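Local structure of hypothetical protein DR_0824 (Deinococcus radiodurans, 2IMR) at residues A53-V61 with G70-Y79; E120-L128 with D354-L362. The protein catalyses the zinc-dependent deamination of aminodeoxyfutalosine to futalosine, a step of menaquinone biosynthesis, and acts more weakly on adenosine and several related nucleosides. All blocks are in the same frame, centred on the assembly; numbering follows the deposited sequence.

Contact 1 comes first along the chain and is closed before contact 2 opens; their centres are about 40 Å apart and their nearest atoms about 20 Å, without touching. Contact 1 (53-61 with 70-79) is a local link, nine residues apart at its nearest ends, that sets helix 72-78 against the mixed sheet of the small beta domain, about 31 Å from the centre of the chain. Contact 2 (120-128 with 354-362) joins segments 226 residues apart at their nearest ends within the amidohydrolase TIM-barrel domain and includes Asp354, assigned to the zinc site. The pair samples both parts of the amidohydrolase architecture, the catalytic barrel and a beta domain remote from the metal.

Contact 1: residues A53-V61 with G70-Y79; sequences AQSPGGVVV and GHPDELRRQY
Val60 meets Tyr79 and Leu75 where helix 72-78 lies over the mixed sheet of the small beta domain, following a hairpin of strands 57-62 and 65-70. The helix runs at 33° to strand 57-61, their axes 7.6 Å apart. Val60 sets CG1, which stands opposite its backbone N (chi1 176°), over the centre of the Tyr79 ring, a CH-pi contact with CG1 3.9 Å from the centroid. Its other methyl, CG2, reaches Tyr79 CD1 at 3.7 Å and also touches Leu75, whose side chain runs antiparallel alongside that of Val60. Replacing Tyr79 by an alanine would probably leave CG1 of Val60 without its aromatic cover and open a gap at this end of the helix. Leu40 of the neighbouring strand 38-43 touches both Val60 and Leu75. Farther back, Leu75 CD1 rests on the bare backbone of Gly58, 3.5 Å from Gly58 C, where a CB would crowd Leu75 CD1 and Pro72 CB. Pro72 packs its CG against CB of Pro56, which follows a cis peptide bond. Gly58 and Gly70 form an antiparallel hydrogen-bonded pair, in which Gly70 N donates to Gly58 O at 3.2 Å and the return bond from Gly58 N to Gly70 O is weak.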
loop_
_atom_site.group_PDB
_atom_site.type_symbol
_atom_site.label_atom_id
_atom_site.label_comp_id
_atom_site.label_asym_id
_atom_site.label_seq_id
_atom_site.Cartn_x
_atom_site.Cartn_y
_atom_site.Cartn_z
ATOM N N ALA A 53 2.049 -6.351 18.596
ATOM C CA ALA A 53 2.589 -7.689 18.359
ATOM C C ALA A 53 3.466 -8.097 19.535
ATOM O O ALA A 53 3.910 -7.246 20.310
ATOM C CB ALA A 53 3.398 -7.711 17.063
ATOM N N GLN A 54 3.724 -9.397 19.653
ATOM C CA GLN A 54 4.521 -9.941 20.748
ATOM C C GLN A 54 5.612 -10.886 20.244
ATOM O O GLN A 54 5.398 -11.654 19.306
ATOM C CB GLN A 54 3.590 -10.683 21.710
ATOM C CG GLN A 54 2.196 -10.061 21.765
ATOM C CD GLN A 54 1.209 -10.859 22.590
ATOM O OE1 GLN A 54 -0.005 -10.670 22.473
ATOM N NE2 GLN A 54 1.719 -11.748 23.439
ATOM N N SER A 55 6.777 -10.841 20.879
ATOM C CA SER A 55 7.890 -11.695 20.469
ATOM C C SER A 55 8.847 -11.995 21.619
ATOM O O SER A 55 9.345 -11.078 22.272
ATOM C CB SER A 55 8.656 -11.023 19.324
ATOM O OG SER A 55 9.814 -11.758 18.975
ATOM N N PRO A 56 9.117 -13.287 21.883
ATOM C CA PRO A 56 8.578 -14.456 21.174
ATOM C C PRO A 56 7.075 -14.587 21.392
ATOM O O PRO A 56 6.497 -13.863 22.203
ATOM C CB PRO A 56 9.353 -15.621 21.786
ATOM C CG PRO A 56 10.650 -14.986 22.205
ATOM C CD PRO A 56 10.170 -13.700 22.824
ATOM N N GLY A 57 6.444 -15.511 20.673
ATOM C CA GLY A 57 5.009 -15.688 20.808
ATOM C C GLY A 57 4.565 -17.136 20.896
ATOM O O GLY A 57 5.336 -18.057 20.637
ATOM N N GLY A 58 3.306 -17.330 21.271
ATOM C CA GLY A 58 2.767 -18.669 21.398
ATOM C C GLY A 58 1.255 -18.657 21.439
ATOM O O GLY A 58 0.634 -17.641 21.764
ATOM N N VAL A 59 0.659 -19.791 21.091
ATOM C CA VAL A 59 -0.785 -19.937 21.093
ATOM C C VAL A 59 -1.119 -21.333 21.591
ATOM O O VAL A 59 -0.603 -22.317 21.069
ATOM C CB VAL A 59 -1.376 -19.782 19.679
ATOM C CG1 VAL A 59 -2.883 -19.929 19.728
ATOM C CG2 VAL A 59 -0.995 -18.426 19.096
ATOM N N VAL A 60 -1.957 -21.428 22.614
ATOM C CA VAL A 60 -2.333 -22.746 23.101
ATOM C C VAL A 60 -3.658 -23.086 22.449
ATOM O O VAL A 60 -4.620 -22.321 22.520
ATOM C CB VAL A 60 -2.479 -22.791 24.637
ATOM C CG1 VAL A 60 -2.976 -24.171 25.067
ATOM C CG2 VAL A 60 -1.138 -22.512 25.286
ATOM N N VAL A 61 -3.699 -24.235 21.793
ATOM C CA VAL A 61 -4.905 -24.657 21.114
ATOM C C VAL A 61 -5.436 -25.943 21.730
ATOM O O VAL A 61 -4.674 -26.852 22.055
ATOM C CB VAL A 61 -4.634 -24.883 19.605
ATOM C CG1 VAL A 61 -5.910 -25.294 18.893
ATOM C CG2 VAL A 61 -4.076 -23.607 18.986
ATOM N N GLY A 70 -0.404 -15.390 23.818
ATOM C CA GLY A 70 0.436 -14.391 24.452
ATOM C C GLY A 70 1.877 -14.852 24.473
ATOM O O GLY A 70 2.333 -15.531 23.550
ATOM N N HIS A 71 2.606 -14.483 25.517
ATOM C CA HIS A 71 3.998 -14.883 25.629
ATOM C C HIS A 71 4.049 -16.372 25.948
ATOM O O HIS A 71 3.273 -16.862 26.772
ATOM C CB HIS A 71 4.705 -14.095 26.734
ATOM C CG HIS A 71 6.179 -14.346 26.791
ATOM N ND1 HIS A 71 7.102 -13.478 26.248
ATOM C CD2 HIS A 71 6.885 -15.402 27.257
ATOM C CE1 HIS A 71 8.313 -13.992 26.373
ATOM N NE2 HIS A 71 8.209 -15.158 26.982
ATOM N N PRO A 72 4.971 -17.109 25.303
ATOM C CA PRO A 72 5.147 -18.553 25.492
ATOM C C PRO A 72 5.496 -19.038 26.897
ATOM O O PRO A 72 4.969 -20.059 27.345
ATOM C CB PRO A 72 6.226 -18.909 24.467
ATOM C CG PRO A 72 7.017 -17.648 24.353
ATOM C CD PRO A 72 5.931 -16.600 24.307
ATOM N N ASP A 73 6.386 -18.334 27.592
ATOM C CA ASP A 73 6.756 -18.756 28.939
ATOM C C ASP A 73 5.532 -18.731 29.840
ATOM O O ASP A 73 5.345 -19.616 30.675
ATOM C CB ASP A 73 7.862 -17.865 29.511
ATOM C CG ASP A 73 9.184 -18.044 28.787
ATOM O OD1 ASP A 73 9.377 -17.409 27.726
ATOM O OD2 ASP A 73 10.026 -18.831 29.272
ATOM N N GLU A 74 4.697 -17.713 29.673
ATOM C CA GLU A 74 3.473 -17.625 30.454
ATOM C C GLU A 74 2.668 -18.903 30.202
ATOM O O GLU A 74 2.108 -19.489 31.126
ATOM C CB GLU A 74 2.644 -16.411 30.020
ATOM C CG GLU A 74 3.121 -15.084 30.578
ATOM C CD GLU A 74 2.947 -14.992 32.087
ATOM O OE1 GLU A 74 1.789 -15.012 32.558
ATOM O OE2 GLU A 74 3.967 -14.904 32.801
ATOM N N LEU A 75 2.640 -19.335 28.942
ATOM C CA LEU A 75 1.891 -20.520 28.534
ATOM C C LEU A 75 2.456 -21.848 29.039
ATOM O O LEU A 75 1.706 -22.713 29.492
ATOM C CB LEU A 75 1.776 -20.546 27.001
ATOM C CG LEU A 75 1.207 -19.274 26.364
ATOM C CD1 LEU A 75 1.176 -19.402 24.847
ATOM C CD2 LEU A 75 -0.192 -19.019 26.899
ATOM N N ARG A 76 3.771 -22.022 28.964
ATOM C CA ARG A 76 4.375 -23.265 29.427
ATOM C C ARG A 76 4.125 -23.415 30.923
ATOM O O ARG A 76 4.138 -24.524 31.461
ATOM C CB ARG A 76 5.874 -23.269 29.137
ATOM N N ARG A 77 3.884 -22.287 31.585
ATOM C CA ARG A 77 3.627 -22.278 33.019
ATOM C C ARG A 77 2.145 -22.498 33.301
ATOM O O ARG A 77 1.781 -23.024 34.351
ATOM C CB ARG A 77 4.089 -20.953 33.627
ATOM N N GLN A 78 1.294 -22.099 32.360
ATOM C CA GLN A 78 -0.147 -22.259 32.519
ATOM C C GLN A 78 -0.612 -23.623 32.023
ATOM O O GLN A 78 -1.635 -24.138 32.474
ATOM C CB GLN A 78 -0.886 -21.161 31.758
ATOM C CG GLN A 78 -0.528 -19.757 32.200
ATOM C CD GLN A 78 -1.111 -18.698 31.285
ATOM O OE1 GLN A 78 -2.329 -18.570 31.162
ATOM N NE2 GLN A 78 -0.240 -17.939 30.629
ATOM N N TYR A 79 0.141 -24.199 31.090
ATOM C CA TYR A 79 -0.181 -25.510 30.530
ATOM C C TYR A 79 1.088 -26.363 30.498
ATOM O O TYR A 79 1.714 -26.519 29.451
ATOM C CB TYR A 79 -0.736 -25.368 29.106
ATOM C CG TYR A 79 -1.926 -24.441 28.988
ATOM C CD1 TYR A 79 -1.754 -23.059 28.890
ATOM C CD2 TYR A 79 -3.225 -24.943 28.999
ATOM C CE1 TYR A 79 -2.853 -22.201 28.804
ATOM C CE2 TYR A 79 -4.328 -24.098 28.916
ATOM C CZ TYR A 79 -4.136 -22.732 28.817
ATOM O OH TYR A 79 -5.232 -21.904 28.717
#

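Contact 2: residues E120-L128 with D354-L362; sequences EVVIRGRHL and DSVASGETL
Arg124 turns the NE/NH2 edge of its guanidinium to Val356 O and donates from both nitrogens, NE at 3.1 Å and NH2 at 3.0 Å from that oxygen. The oxygen lies in the guanidinium plane, and both N-H groups reach it from the same face of its carbonyl plane, tilted from that plane by 22° for NE and 34° for NH2. A bend at chi3 (61°) brings this edge of the guanidinium onto the short helix 356-359, while Arg124 CB lies against Ala357 CA. Two bonds to one acceptor should limit the rotation of the group.

Beside this grip, the Ala357 methyl fits against the helix backbone, with its CB 3.6 Å from Val121 O and 3.7 Å from Gly125 CA. Having no side chain, Gly125 lets the methyl come this close to the backbone. Val121 CG1 flanks the same methyl, and Leu128 closes in with CD1 3.9 Å from Val356 CG2, the two side chains meeting at a slant.

These contacts pin helix 119-125 and the type I turn Gly125-Leu128 to the loop after barrel strand 349-351; that loop carries Asp354, assigned as a zinc ligand of this TIM-barrel amidohydrolase. Ser355 N-caps helix 356-359: its OG accepts from Ala357 N at 3.2 Å and also lies against Leu128 CD1. The Ser355 side chain is about 4 Å from that of His101, a further zinc ligand.

Outside the two segments, Ser328 OG is hydrogen-bonded to both Ser358 OG and Asp354 OD2, linking helix 356-359 to the carboxylate of Asp354, and Leu332 touches both Val121 and Ser358. Beyond the helix, Glu360 OE2 is hydrogen-bonded to His331 NE2.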
loop_
_atom_site.group_PDB
_atom_site.type_symbol
_atom_site.label_atom_id
_atom_site.label_comp_id
_atom_site.label_asym_id
_atom_site.label_seq_id
_atom_site.Cartn_x
_atom_site.Cartn_y
_atom_site.Cartn_z
ATOM N N GLU A 120 12.838 -5.491 -17.405
ATOM C CA GLU A 120 12.067 -6.595 -16.847
ATOM C C GLU A 120 10.728 -6.136 -16.271
ATOM O O GLU A 120 9.726 -6.839 -16.380
ATOM C CB GLU A 120 12.881 -7.325 -15.772
ATOM C CG GLU A 120 12.222 -8.606 -15.273
ATOM C CD GLU A 120 13.169 -9.503 -14.485
ATOM O OE1 GLU A 120 14.184 -9.958 -15.058
ATOM O OE2 GLU A 120 12.897 -9.760 -13.292
ATOM N N VAL A 121 10.706 -4.956 -15.662
ATOM C CA VAL A 121 9.464 -4.441 -15.098
ATOM C C VAL A 121 8.454 -4.124 -16.197
ATOM O O VAL A 121 7.280 -4.471 -16.091
ATOM C CB VAL A 121 9.705 -3.167 -14.271
ATOM C CG1 VAL A 121 8.364 -2.564 -13.832
ATOM C CG2 VAL A 121 10.561 -3.506 -13.056
ATOM N N VAL A 122 8.905 -3.461 -17.255
ATOM C CA VAL A 122 7.994 -3.130 -18.342
ATOM C C VAL A 122 7.478 -4.419 -18.979
ATOM O O VAL A 122 6.286 -4.553 -19.255
ATOM C CB VAL A 122 8.689 -2.268 -19.412
ATOM C CG1 VAL A 122 7.720 -1.969 -20.550
ATOM C CG2 VAL A 122 9.178 -0.971 -18.787
ATOM N N ILE A 123 8.382 -5.369 -19.193
ATOM C CA ILE A 123 8.025 -6.654 -19.784
ATOM C C ILE A 123 6.991 -7.397 -18.937
ATOM O O ILE A 123 5.985 -7.881 -19.458
ATOM C CB ILE A 123 9.274 -7.553 -19.945
ATOM C CG1 ILE A 123 10.228 -6.930 -20.967
ATOM C CG2 ILE A 123 8.861 -8.957 -20.378
ATOM C CD1 ILE A 123 11.543 -7.673 -21.121
ATOM N N ARG A 124 7.244 -7.482 -17.633
ATOM C CA ARG A 124 6.339 -8.167 -16.714
ATOM C C ARG A 124 4.991 -7.457 -16.602
ATOM O O ARG A 124 3.966 -8.090 -16.355
ATOM C CB ARG A 124 6.968 -8.266 -15.319
ATOM C CG ARG A 124 8.173 -9.197 -15.209
ATOM C CD ARG A 124 8.784 -9.135 -13.809
ATOM N NE ARG A 124 7.841 -9.546 -12.769
ATOM C CZ ARG A 124 7.656 -10.803 -12.374
ATOM N NH1 ARG A 124 8.356 -11.788 -12.927
ATOM N NH2 ARG A 124 6.764 -11.081 -11.428
ATOM N N GLY A 125 4.994 -6.141 -16.790
ATOM C CA GLY A 125 3.764 -5.380 -16.681
ATOM C C GLY A 125 2.815 -5.435 -17.864
ATOM O O GLY A 125 1.637 -5.110 -17.727
ATOM N N ARG A 126 3.307 -5.855 -19.024
ATOM C CA ARG A 126 2.462 -5.907 -20.214
ATOM C C ARG A 126 1.185 -6.734 -20.081
ATOM O O ARG A 126 0.146 -6.351 -20.618
ATOM C CB ARG A 126 3.262 -6.413 -21.416
ATOM C CG ARG A 126 4.358 -5.474 -21.896
ATOM C CD ARG A 126 4.881 -5.956 -23.233
ATOM N NE ARG A 126 6.203 -5.435 -23.564
ATOM C CZ ARG A 126 6.480 -4.161 -23.815
ATOM N NH1 ARG A 126 5.524 -3.242 -23.776
ATOM N NH2 ARG A 126 7.721 -3.811 -24.121
ATOM N N HIS A 127 1.239 -7.857 -19.372
ATOM C CA HIS A 127 0.040 -8.688 -19.244
ATOM C C HIS A 127 -0.995 -8.150 -18.255
ATOM O O HIS A 127 -2.132 -8.635 -18.221
ATOM C CB HIS A 127 0.408 -10.118 -18.841
ATOM C CG HIS A 127 0.747 -10.266 -17.392
ATOM N ND1 HIS A 127 1.939 -9.828 -16.857
ATOM C CD2 HIS A 127 0.034 -10.770 -16.357
ATOM C CE1 HIS A 127 1.947 -10.059 -15.556
ATOM N NE2 HIS A 127 0.802 -10.629 -15.227
ATOM N N LEU A 128 -0.606 -7.161 -17.451
ATOM C CA LEU A 128 -1.511 -6.577 -16.460
ATOM C C LEU A 128 -2.445 -5.551 -17.084
ATOM O O LEU A 128 -2.399 -4.359 -16.756
ATOM C CB LEU A 128 -0.716 -5.920 -15.327
ATOM C CG LEU A 128 0.193 -6.853 -14.529
ATOM C CD1 LEU A 128 0.939 -6.048 -13.468
ATOM C CD2 LEU A 128 -0.638 -7.962 -13.883
ATOM N N ASP A 354 2.852 -3.766 -4.326
ATOM C CA ASP A 354 2.805 -3.000 -5.569
ATOM C C ASP A 354 2.368 -4.057 -6.594
ATOM O O ASP A 354 2.102 -5.196 -6.217
ATOM C CB ASP A 354 4.186 -2.442 -5.924
ATOM C CG ASP A 354 4.105 -1.152 -6.707
ATOM O OD1 ASP A 354 3.007 -0.810 -7.183
ATOM O OD2 ASP A 354 5.146 -0.483 -6.855
ATOM N N SER A 355 2.267 -3.704 -7.871
ATOM C CA SER A 355 1.861 -4.697 -8.875
ATOM C C SER A 355 2.965 -5.751 -8.987
ATOM O O SER A 355 4.099 -5.512 -8.568
ATOM C CB SER A 355 1.658 -4.033 -10.238
ATOM O OG SER A 355 2.879 -3.960 -10.948
ATOM N N VAL A 356 2.646 -6.913 -9.556
ATOM C CA VAL A 356 3.649 -7.968 -9.686
ATOM C C VAL A 356 4.745 -7.631 -10.693
ATOM O O VAL A 356 5.773 -8.313 -10.753
ATOM C CB VAL A 356 3.008 -9.312 -10.095
ATOM C CG1 VAL A 356 2.090 -9.804 -8.989
ATOM C CG2 VAL A 356 2.246 -9.149 -11.400
ATOM N N ALA A 357 4.535 -6.590 -11.491
ATOM C CA ALA A 357 5.546 -6.200 -12.465
ATOM C C ALA A 357 6.848 -5.854 -11.745
ATOM O O ALA A 357 7.935 -6.181 -12.226
ATOM C CB ALA A 357 5.068 -5.007 -13.282
ATOM N N SER A 358 6.736 -5.205 -10.588
ATOM C CA SER A 358 7.919 -4.815 -9.824
ATOM C C SER A 358 7.993 -5.449 -8.438
ATOM O O SER A 358 9.064 -5.477 -7.823
ATOM C CB SER A 358 7.975 -3.285 -9.685
ATOM O OG SER A 358 6.880 -2.784 -8.929
ATOM N N GLY A 359 6.868 -5.964 -7.951
ATOM C CA GLY A 359 6.844 -6.566 -6.626
ATOM C C GLY A 359 6.947 -8.082 -6.551
ATOM O O GLY A 359 6.880 -8.651 -5.463
ATOM N N GLU A 360 7.095 -8.736 -7.697
ATOM C CA GLU A 360 7.217 -10.193 -7.753
ATOM C C GLU A 360 5.907 -10.942 -7.524
ATOM O O GLU A 360 5.439 -11.657 -8.416
ATOM C CB GLU A 360 8.269 -10.682 -6.745
ATOM C CG GLU A 360 9.699 -10.329 -7.109
ATOM C CD GLU A 360 10.703 -10.872 -6.105
ATOM O OE1 GLU A 360 10.616 -12.071 -5.753
ATOM O OE2 GLU A 360 11.583 -10.104 -5.671
ATOM N N THR A 361 5.329 -10.802 -6.332
ATOM C CA THR A 361 4.070 -11.479 -6.007
ATOM C C THR A 361 3.133 -10.581 -5.202
ATOM O O THR A 361 3.528 -9.515 -4.739
ATOM C CB THR A 361 4.301 -12.750 -5.167
ATOM O OG1 THR A 361 4.575 -12.376 -3.809
ATOM C CG2 THR A 361 5.471 -13.562 -5.726
ATOM N N LEU A 362 1.896 -11.039 -5.029
ATOM C CA LEU A 362 0.874 -10.303 -4.289
ATOM C C LEU A 362 0.839 -10.722 -2.820
ATOM O O LEU A 362 -0.055 -10.323 -2.072
ATOM C CB LEU A 362 -0.503 -10.550 -4.918
ATOM C CG LEU A 362 -0.682 -10.056 -6.356
ATOM C CD1 LEU A 362 -2.052 -10.454 -6.884
ATOM C CD2 LEU A 362 -0.511 -8.542 -6.397
#